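Local coordinates for enoyl-CoA hydratase/isomerase (Pseudomonas aeruginosa, PDB 3LAO), which probably hydrates the double bond of an enoyl-CoA thioester, perhaps one with a steroid acyl group, as a homotrimeric member of the enoyl-CoA hydratase/isomerase (crotonase) family, at residues 101-106 against 221-226; 155-160 against 168-173; 187-192 against 197-202. All coordinates share one frame; numbering follows the deposited sequence.

Contact 1 of 3, residues 101-106 against 221-226; sequences QPRRSK and SAFQGR
F223 meets R103 and R104 where an irregular piece of chain, 101-106, runs past the end of a helix. In 221-226 the chain leaves the helix and folds into a type II beta turn from F223 to R226; G225, with positive phi, takes the third position of that turn. No hydrogen bond joins the two segments; side chains make most of the contact, with R104 O 3.8 Å from F223 CE2.

The F223 ring is approached by both arginines. R103 lays its CD over one face, displaced from the middle, in a CH-pi contact 3.7 Å from the ring centroid and 23° off the normal. Bends at chi2 and chi3 then carry the guanidinium back along the phenylalanine, its plane 27° from that of the ring, until F223 CB sits 3.4 Å above the guanidinium centre. R104 comes in quite differently. Its guanidinium stands almost upright to the ring, planes 81° apart, and F223 CZ points at its face, with R104 NH2 3.9 Å from F223 CZ. The R104 chain is extended from CG to NE and its head is well tied: NH1 donates to K106 O over 2.9 Å, in the guanidinium plane, and also makes a salt bridge to D128, while NH2 bonds N126 O. Those acceptors fix the rotation of the group, and the carboxylate of D128 probably offsets the charge of R104, easing its nearness to R226, whose NH1 lies 4.4 Å from R104 NH2.

W163 of the second subunit meets the F223 ring at a shallow tilt and makes a cation-pi contact with R226, bringing the trimer interface to this spot. Within the chain, the contact sets the loop leading into strand 108-112 against the end of helix 212-222.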
loop_
_atom_site.group_PDB
_atom_site.type_symbol
_atom_site.label_atom_id
_atom_site.label_comp_id
_atom_site.label_asym_id
_atom_site.label_seq_id
_atom_site.Cartn_x
_atom_site.Cartn_y
_atom_site.Cartn_z
ATOM N N GLN B 101 18.024 -1.531 14.164
ATOM C CA GLN B 101 18.306 -0.154 14.518
ATOM C C GLN B 101 19.814 0.080 14.628
ATOM O O GLN B 101 20.567 -0.827 14.998
ATOM C CB GLN B 101 17.577 0.218 15.807
ATOM C CG GLN B 101 16.068 0.261 15.648
ATOM C CD GLN B 101 15.614 1.228 14.537
ATOM O OE1 GLN B 101 14.955 0.826 13.558
ATOM N NE2 GLN B 101 15.973 2.512 14.682
ATOM N N PRO B 102 20.270 1.303 14.310
ATOM C CA PRO B 102 19.447 2.437 13.881
ATOM C C PRO B 102 19.179 2.448 12.384
ATOM O O PRO B 102 19.961 1.964 11.578
ATOM C CB PRO B 102 20.321 3.641 14.204
ATOM C CG PRO B 102 21.763 3.093 14.085
ATOM C CD PRO B 102 21.717 1.606 14.255
ATOM N N ARG B 103 18.067 3.068 12.029
ATOM C CA ARG B 103 17.641 3.178 10.658
ATOM C C ARG B 103 18.358 4.392 10.062
ATOM O O ARG B 103 18.693 5.356 10.790
ATOM C CB ARG B 103 16.118 3.345 10.659
ATOM C CG ARG B 103 15.504 3.964 9.418
ATOM C CD ARG B 103 14.354 4.912 9.801
ATOM N NE ARG B 103 13.219 4.258 10.458
ATOM C CZ ARG B 103 12.308 4.881 11.213
ATOM N NH1 ARG B 103 12.399 6.195 11.445
ATOM N NH2 ARG B 103 11.304 4.181 11.745
ATOM N N ARG B 104 18.621 4.348 8.759
ATOM C CA ARG B 104 19.133 5.534 8.090
ATOM C C ARG B 104 18.153 6.686 8.273
ATOM O O ARG B 104 16.994 6.508 8.658
ATOM C CB ARG B 104 19.373 5.292 6.596
ATOM C CG ARG B 104 18.110 5.050 5.774
ATOM C CD ARG B 104 18.451 4.691 4.297
ATOM N NE ARG B 104 17.239 4.224 3.635
ATOM C CZ ARG B 104 16.419 5.011 2.933
ATOM N NH1 ARG B 104 16.716 6.300 2.782
ATOM N NH2 ARG B 104 15.313 4.514 2.362
ATOM N N SER B 105 18.615 7.885 7.992
ATOM C CA SER B 105 17.739 9.021 8.110
ATOM C C SER B 105 17.967 9.991 6.962
ATOM O O SER B 105 17.436 11.073 6.976
ATOM C CB SER B 105 18.002 9.695 9.456
ATOM O OG SER B 105 19.338 10.121 9.520
ATOM N N LYS B 106 18.806 9.605 6.005
ATOM C CA LYS B 106 19.062 10.364 4.792
ATOM C C LYS B 106 18.776 9.476 3.579
ATOM O O LYS B 106 18.597 8.279 3.722
ATOM C CB LYS B 106 20.502 10.843 4.762
ATOM C CG LYS B 106 20.822 11.804 5.861
ATOM C CD LYS B 106 22.111 12.564 5.528
ATOM C CE LYS B 106 23.336 11.955 6.170
ATOM N NZ LYS B 106 24.535 12.651 5.602
ATOM N N SER B 221 8.807 11.501 8.443
ATOM C CA SER B 221 7.341 11.252 8.402
ATOM C C SER B 221 6.956 9.958 7.688
ATOM O O SER B 221 6.085 9.220 8.140
ATOM C CB SER B 221 6.603 12.399 7.742
ATOM O OG SER B 221 6.773 13.532 8.533
ATOM N N ALA B 222 7.610 9.691 6.564
ATOM C CA ALA B 222 7.262 8.536 5.736
ATOM C C ALA B 222 7.563 7.237 6.479
ATOM O O ALA B 222 6.732 6.311 6.499
ATOM C CB ALA B 222 7.998 8.604 4.391
ATOM N N PHE B 223 8.712 7.220 7.161
ATOM C CA PHE B 223 9.169 6.064 7.914
ATOM C C PHE B 223 8.214 5.613 9.018
ATOM O O PHE B 223 8.430 4.565 9.593
ATOM C CB PHE B 223 10.569 6.288 8.492
ATOM C CG PHE B 223 11.704 6.125 7.485
ATOM C CD1 PHE B 223 11.706 5.101 6.561
ATOM C CD2 PHE B 223 12.801 6.964 7.520
ATOM C CE1 PHE B 223 12.752 4.951 5.649
ATOM C CE2 PHE B 223 13.844 6.814 6.622
ATOM C CZ PHE B 223 13.812 5.815 5.671
ATOM N N GLN B 224 7.159 6.376 9.306
ATOM C CA GLN B 224 6.132 5.944 10.274
ATOM C C GLN B 224 5.321 4.710 9.866
ATOM O O GLN B 224 4.521 4.742 8.917
ATOM C CB GLN B 224 5.168 7.074 10.590
ATOM C CG GLN B 224 5.862 8.256 11.190
ATOM C CD GLN B 224 6.942 7.850 12.183
ATOM O OE1 GLN B 224 8.098 7.664 11.811
ATOM N NE2 GLN B 224 6.564 7.709 13.452
ATOM N N GLY B 225 5.521 3.623 10.600
ATOM C CA GLY B 225 4.781 2.397 10.386
ATOM C C GLY B 225 4.996 1.782 9.024
ATOM O O GLY B 225 4.194 0.976 8.570
ATOM N N ARG B 226 6.084 2.159 8.372
ATOM C CA ARG B 226 6.381 1.669 7.035
ATOM C C ARG B 226 6.376 0.139 6.948
ATOM O O ARG B 226 5.821 -0.441 6.015
ATOM C CB ARG B 226 7.719 2.229 6.556
ATOM C CG ARG B 226 8.091 1.833 5.155
ATOM C CD ARG B 226 9.581 1.926 4.948
ATOM N NE ARG B 226 9.944 1.685 3.559
ATOM C CZ ARG B 226 11.189 1.683 3.108
ATOM N NH1 ARG B 226 12.193 1.909 3.937
ATOM N NH2 ARG B 226 11.430 1.454 1.830
#

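Contact 2 of 3, residues 155-160 against 168-173; sequences VRFPRA and RYILTG
F157 reaches from helix 156-161 toward I170 and Y169 near the end of helix 163-170, and the two side chains that matter most, F157 and I170, extend from their helices side by side, pointing opposite ways. The CD2 corner of the phenylalanine ring lies 3.8 Å from I170 CG1, and I170 CD1 runs on toward the root of the ring, 4.0 Å from F157 CG. The isoleucine thus lies alongside the aromatic side chain and meets the ring obliquely.

Torsions explain the fit. F157 has CG anti to the backbone N (chi1 -157°), which sends the ring out from its helix across the gap, while chi2 of I170, 162°, extends its longer branch from CB through CG1 to CD1 back toward the first helix. The backbones keep their distance: the closest CA atoms, those of F157 and I170, are 8.8 Å apart, a gap bridged by the two side chains. At the far end of the ring, F157 CZ comes within 4.3 Å of Y169 CB. Only the root of the tyrosine takes part; its ring heads away to meet F176, and its OH bonds E180.

A166 and L125 also lie against F157, so helix 119-125 shares in its burial. The pair of helices lies at the trimer interface, where V155 packs on G225 of the third subunit and R168 on Y203 of that same subunit.

No polar atom is used across the gap: there is neither a hydrogen bond nor a salt bridge, and all three touching residues are buried. Cohesion between these successive helices therefore comes here from dispersion and the exclusion of water, with shape rather than bond direction setting how ring and branched chain lie.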
loop_
_atom_site.group_PDB
_atom_site.type_symbol
_atom_site.label_atom_id
_atom_site.label_comp_id
_atom_site.label_asym_id
_atom_site.label_seq_id
_atom_site.Cartn_x
_atom_site.Cartn_y
_atom_site.Cartn_z
ATOM N N VAL B 155 8.077 -7.210 4.389
ATOM C CA VAL B 155 6.788 -6.609 4.118
ATOM C C VAL B 155 6.866 -5.595 2.980
ATOM O O VAL B 155 5.827 -5.206 2.410
ATOM C CB VAL B 155 6.324 -5.858 5.331
ATOM C CG1 VAL B 155 4.835 -6.099 5.547
ATOM C CG2 VAL B 155 7.160 -6.315 6.506
ATOM N N ARG B 156 8.088 -5.153 2.672
ATOM C CA ARG B 156 8.291 -4.138 1.652
ATOM C C ARG B 156 7.796 -4.644 0.304
ATOM O O ARG B 156 7.103 -3.924 -0.431
ATOM C CB ARG B 156 9.755 -3.695 1.597
ATOM C CG ARG B 156 10.221 -3.189 2.955
ATOM C CD ARG B 156 11.214 -2.030 2.882
ATOM N NE ARG B 156 11.611 -1.635 4.233
ATOM C CZ ARG B 156 12.757 -1.960 4.834
ATOM N NH1 ARG B 156 13.693 -2.684 4.190
ATOM N NH2 ARG B 156 12.959 -1.560 6.093
ATOM N N PHE B 157 8.120 -5.895 -0.005
ATOM C CA PHE B 157 7.680 -6.487 -1.254
ATOM C C PHE B 157 6.122 -6.403 -1.390
ATOM O O PHE B 157 5.614 -5.832 -2.369
ATOM C CB PHE B 157 8.219 -7.910 -1.344
ATOM C CG PHE B 157 8.317 -8.440 -2.753
ATOM C CD1 PHE B 157 7.439 -8.012 -3.735
ATOM C CD2 PHE B 157 9.262 -9.395 -3.079
ATOM C CE1 PHE B 157 7.504 -8.509 -5.008
ATOM C CE2 PHE B 157 9.331 -9.909 -4.356
ATOM C CZ PHE B 157 8.437 -9.467 -5.323
ATOM N N PRO B 158 5.360 -6.913 -0.391
ATOM C CA PRO B 158 3.893 -6.812 -0.516
ATOM C C PRO B 158 3.382 -5.377 -0.508
ATOM O O PRO B 158 2.419 -5.118 -1.224
ATOM C CB PRO B 158 3.360 -7.564 0.709
ATOM C CG PRO B 158 4.504 -8.447 1.170
ATOM C CD PRO B 158 5.783 -7.852 0.680
ATOM N N ARG B 159 3.992 -4.480 0.277
ATOM C CA ARG B 159 3.666 -3.044 0.244
ATOM C C ARG B 159 3.839 -2.477 -1.145
ATOM O O ARG B 159 2.941 -1.819 -1.638
ATOM C CB ARG B 159 4.503 -2.229 1.236
ATOM C CG ARG B 159 4.275 -2.604 2.678
ATOM C CD ARG B 159 2.783 -2.623 3.002
ATOM N NE ARG B 159 2.528 -3.046 4.375
ATOM C CZ ARG B 159 1.697 -4.026 4.718
ATOM N NH1 ARG B 159 1.554 -4.331 5.996
ATOM N NH2 ARG B 159 1.011 -4.700 3.792
ATOM N N ALA B 160 4.974 -2.756 -1.798
ATOM C CA ALA B 160 5.135 -2.284 -3.157
ATOM C C ALA B 160 4.177 -2.998 -4.110
ATOM O O ALA B 160 3.372 -2.343 -4.790
ATOM C CB ALA B 160 6.551 -2.441 -3.631
ATOM N N ARG B 168 3.133 -14.494 -5.310
ATOM C CA ARG B 168 3.401 -15.240 -6.524
ATOM C C ARG B 168 4.893 -15.449 -6.838
ATOM O O ARG B 168 5.248 -16.397 -7.516
ATOM C CB ARG B 168 2.673 -14.581 -7.695
ATOM C CG ARG B 168 3.459 -14.512 -8.961
ATOM C CD ARG B 168 2.896 -15.459 -9.969
ATOM N NE ARG B 168 3.674 -15.487 -11.199
ATOM C CZ ARG B 168 4.717 -16.279 -11.408
ATOM N NH1 ARG B 168 5.124 -17.107 -10.467
ATOM N NH2 ARG B 168 5.353 -16.231 -12.563
ATOM N N TYR B 169 5.759 -14.568 -6.351
ATOM C CA TYR B 169 7.222 -14.717 -6.520
ATOM C C TYR B 169 7.930 -15.174 -5.248
ATOM O O TYR B 169 8.885 -15.924 -5.298
ATOM C CB TYR B 169 7.869 -13.416 -7.007
ATOM C CG TYR B 169 7.465 -13.119 -8.410
ATOM C CD1 TYR B 169 8.004 -13.846 -9.466
ATOM C CD2 TYR B 169 6.504 -12.141 -8.693
ATOM C CE1 TYR B 169 7.619 -13.597 -10.776
ATOM C CE2 TYR B 169 6.107 -11.889 -9.995
ATOM C CZ TYR B 169 6.666 -12.627 -11.028
ATOM O OH TYR B 169 6.290 -12.377 -12.311
ATOM N N ILE B 170 7.486 -14.691 -4.102
ATOM C CA ILE B 170 8.110 -15.084 -2.865
ATOM C C ILE B 170 7.888 -16.588 -2.626
ATOM O O ILE B 170 8.828 -17.317 -2.329
ATOM C CB ILE B 170 7.548 -14.260 -1.702
ATOM C CG1 ILE B 170 8.038 -12.805 -1.783
ATOM C CG2 ILE B 170 7.958 -14.847 -0.374
ATOM C CD1 ILE B 170 7.179 -11.860 -0.931
ATOM N N LEU B 171 6.649 -17.051 -2.770
ATOM C CA LEU B 171 6.320 -18.435 -2.438
ATOM C C LEU B 171 6.761 -19.404 -3.520
ATOM O O LEU B 171 6.696 -20.594 -3.324
ATOM C CB LEU B 171 4.822 -18.623 -2.142
ATOM C CG LEU B 171 4.268 -17.772 -0.995
ATOM C CD1 LEU B 171 2.770 -18.026 -0.731
ATOM C CD2 LEU B 171 5.067 -17.949 0.294
ATOM N N THR B 172 7.234 -18.915 -4.653
ATOM C CA THR B 172 7.549 -19.842 -5.733
ATOM C C THR B 172 9.011 -19.824 -6.051
ATOM O O THR B 172 9.589 -20.812 -6.491
ATOM C CB THR B 172 6.798 -19.469 -7.039
ATOM O OG1 THR B 172 7.040 -18.085 -7.343
ATOM C CG2 THR B 172 5.295 -19.716 -6.897
ATOM N N GLY B 173 9.613 -18.666 -5.886
ATOM C CA GLY B 173 11.012 -18.523 -6.215
ATOM C C GLY B 173 11.184 -18.172 -7.668
ATOM O O GLY B 173 12.296 -18.033 -8.134
#

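Contact 3 of 3, residues 187-192 against 197-202; sequences LTEVVE and LARALE
E189 and R199 face each other across the gap between strand 189-191 and helix 196-209, with V191 packing beside them. The closer-knit part is electrostatic. E189 OE1 stands 3.5 Å from R199 NE, a long salt bridge, and E189 OE2 lies over one face of the guanidinium, off toward its rim. Carboxylate and guanidinium planes are 61° apart, so the two charges attract without flat, coplanar two-bond pairing. An extended chain carries the E189 carboxylate outward from the strand, while a bend at chi2 (53°) folds R199 across it at about a right angle. The same arginine serves E202, one helical turn on: R199 NH1 is 3.1 Å from E202 OE1, a pairing of charges alone, though the position of E202 is somewhat uncertain. E189 OE1 is also hydrogen-bonded to Y203 OH, its stronger partner.

The apolar side is looser, a single touch of V191 CG1 on R199 CG at 4.1 Å. E202 is exposed, so the network opens outward to solvent.

Strand 189-191 is an edge strand of the six-stranded sheet within this chain, hydrogen-bonded to 129-133, and helix 196-209 lies against that sheet, L197 and A200 packing on strands 59-64 and 108-112.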
loop_
_atom_site.group_PDB
_atom_site.type_symbol
_atom_site.label_atom_id
_atom_site.label_comp_id
_atom_site.label_asym_id
_atom_site.label_seq_id
_atom_site.Cartn_x
_atom_site.Cartn_y
_atom_site.Cartn_z
ATOM N N LEU B 187 10.754 -0.727 -8.756
ATOM C CA LEU B 187 11.792 0.087 -9.373
ATOM C C LEU B 187 11.171 1.398 -9.615
ATOM O O LEU B 187 9.953 1.477 -9.712
ATOM C CB LEU B 187 12.145 -0.456 -10.756
ATOM C CG LEU B 187 12.820 -1.790 -10.542
ATOM C CD1 LEU B 187 13.208 -2.448 -11.855
ATOM C CD2 LEU B 187 14.030 -1.477 -9.711
ATOM N N THR B 188 11.997 2.421 -9.757
ATOM C CA THR B 188 11.500 3.725 -10.093
ATOM C C THR B 188 11.518 3.795 -11.589
ATOM O O THR B 188 10.622 4.362 -12.205
ATOM C CB THR B 188 12.435 4.823 -9.528
ATOM O OG1 THR B 188 12.818 4.505 -8.180
ATOM C CG2 THR B 188 11.777 6.199 -9.577
ATOM N N GLU B 189 12.553 3.203 -12.181
ATOM C CA GLU B 189 12.753 3.323 -13.619
ATOM C C GLU B 189 13.567 2.165 -14.212
ATOM O O GLU B 189 14.488 1.645 -13.578
ATOM C CB GLU B 189 13.446 4.648 -13.943
ATOM C CG GLU B 189 13.340 5.040 -15.415
ATOM C CD GLU B 189 13.946 6.421 -15.701
ATOM O OE1 GLU B 189 13.837 7.309 -14.833
ATOM O OE2 GLU B 189 14.537 6.615 -16.787
ATOM N N VAL B 190 13.237 1.783 -15.447
ATOM C CA VAL B 190 14.045 0.816 -16.166
ATOM C C VAL B 190 14.769 1.482 -17.308
ATOM O O VAL B 190 14.151 2.241 -18.062
ATOM C CB VAL B 190 13.201 -0.283 -16.725
ATOM C CG1 VAL B 190 14.052 -1.087 -17.634
ATOM C CG2 VAL B 190 12.666 -1.154 -15.589
ATOM N N VAL B 191 16.080 1.232 -17.429
ATOM C CA VAL B 191 16.905 1.907 -18.457
ATOM C C VAL B 191 17.795 0.955 -19.241
ATOM O O VAL B 191 17.998 -0.194 -18.834
ATOM C CB VAL B 191 17.776 3.054 -17.890
ATOM C CG1 VAL B 191 16.910 4.110 -17.240
ATOM C CG2 VAL B 191 18.818 2.524 -16.890
ATOM N N GLU B 192 18.324 1.442 -20.365
ATOM C CA GLU B 192 19.218 0.655 -21.232
ATOM C C GLU B 192 20.461 0.209 -20.480
ATOM O O GLU B 192 20.992 0.967 -19.658
ATOM C CB GLU B 192 19.613 1.449 -22.474
ATOM C CG GLU B 192 18.474 1.635 -23.507
ATOM C CD GLU B 192 17.646 0.370 -23.735
ATOM O OE1 GLU B 192 18.190 -0.604 -24.300
ATOM O OE2 GLU B 192 16.449 0.347 -23.343
ATOM N N LEU B 197 23.670 3.584 -13.675
ATOM C CA LEU B 197 24.327 4.392 -12.660
ATOM C C LEU B 197 24.227 5.858 -13.040
ATOM O O LEU B 197 23.993 6.695 -12.174
ATOM C CB LEU B 197 25.775 3.984 -12.451
ATOM C CG LEU B 197 26.522 4.815 -11.404
ATOM C CD1 LEU B 197 25.877 4.851 -9.993
ATOM C CD2 LEU B 197 27.948 4.324 -11.344
ATOM N N ALA B 198 24.360 6.177 -14.330
ATOM C CA ALA B 198 24.246 7.574 -14.748
ATOM C C ALA B 198 22.883 8.122 -14.358
ATOM O O ALA B 198 22.739 9.288 -13.952
ATOM C CB ALA B 198 24.444 7.717 -16.209
ATOM N N ARG B 199 21.884 7.266 -14.481
ATOM C CA ARG B 199 20.510 7.643 -14.203
ATOM C C ARG B 199 20.265 7.769 -12.706
ATOM O O ARG B 199 19.707 8.759 -12.247
ATOM C CB ARG B 199 19.571 6.620 -14.797
ATOM C CG ARG B 199 18.164 7.097 -14.795
ATOM C CD ARG B 199 18.069 8.462 -15.475
ATOM N NE ARG B 199 16.796 9.075 -15.150
ATOM C CZ ARG B 199 16.279 10.114 -15.791
ATOM N NH1 ARG B 199 16.932 10.651 -16.824
ATOM N NH2 ARG B 199 15.099 10.611 -15.405
ATOM N N ALA B 200 20.710 6.775 -11.944
ATOM C CA ALA B 200 20.674 6.870 -10.493
ATOM C C ALA B 200 21.322 8.165 -9.982
ATOM O O ALA B 200 20.782 8.844 -9.106
ATOM C CB ALA B 200 21.329 5.616 -9.835
ATOM N N LEU B 201 22.471 8.509 -10.548
ATOM C CA LEU B 201 23.152 9.775 -10.240
ATOM C C LEU B 201 22.285 11.023 -10.501
ATOM O O LEU B 201 22.176 11.883 -9.644
ATOM C CB LEU B 201 24.501 9.871 -10.979
ATOM C CG LEU B 201 25.598 9.063 -10.303
ATOM C CD1 LEU B 201 26.930 9.013 -11.064
ATOM C CD2 LEU B 201 25.786 9.629 -8.914
ATOM N N GLU B 202 21.657 11.118 -11.666
ATOM C CA GLU B 202 20.785 12.245 -11.921
ATOM C C GLU B 202 19.687 12.396 -10.825
ATOM O O GLU B 202 19.404 13.508 -10.373
ATOM C CB GLU B 202 20.130 12.100 -13.289
ATOM C CG GLU B 202 21.041 11.586 -14.361
ATOM C CD GLU B 202 20.431 11.703 -15.757
ATOM O OE1 GLU B 202 19.357 12.325 -15.887
ATOM O OE2 GLU B 202 21.028 11.176 -16.724
#

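In the fold
Following the chain from the N terminus, 101-106 comes first, just before strand 108-112, but contact 1 closes only when 221-226 arrives at the end of helix 212-222. The long loop so formed encloses both other contacts. Contact 2 is the first to close within it, joining the successive helices 156-161 and 163-170; contact 3 follows in series, folding helix 196-209 back beside strand 189-191. None cross. Contacts 1 and 2 touch, R226 CZ lying 3.5 Å from R156 NE, whereas contacts 2 and 3 stay about 7 Å apart at their nearest atoms. Together they tie the sheet and its flanking helices to the helices at the trimer interface.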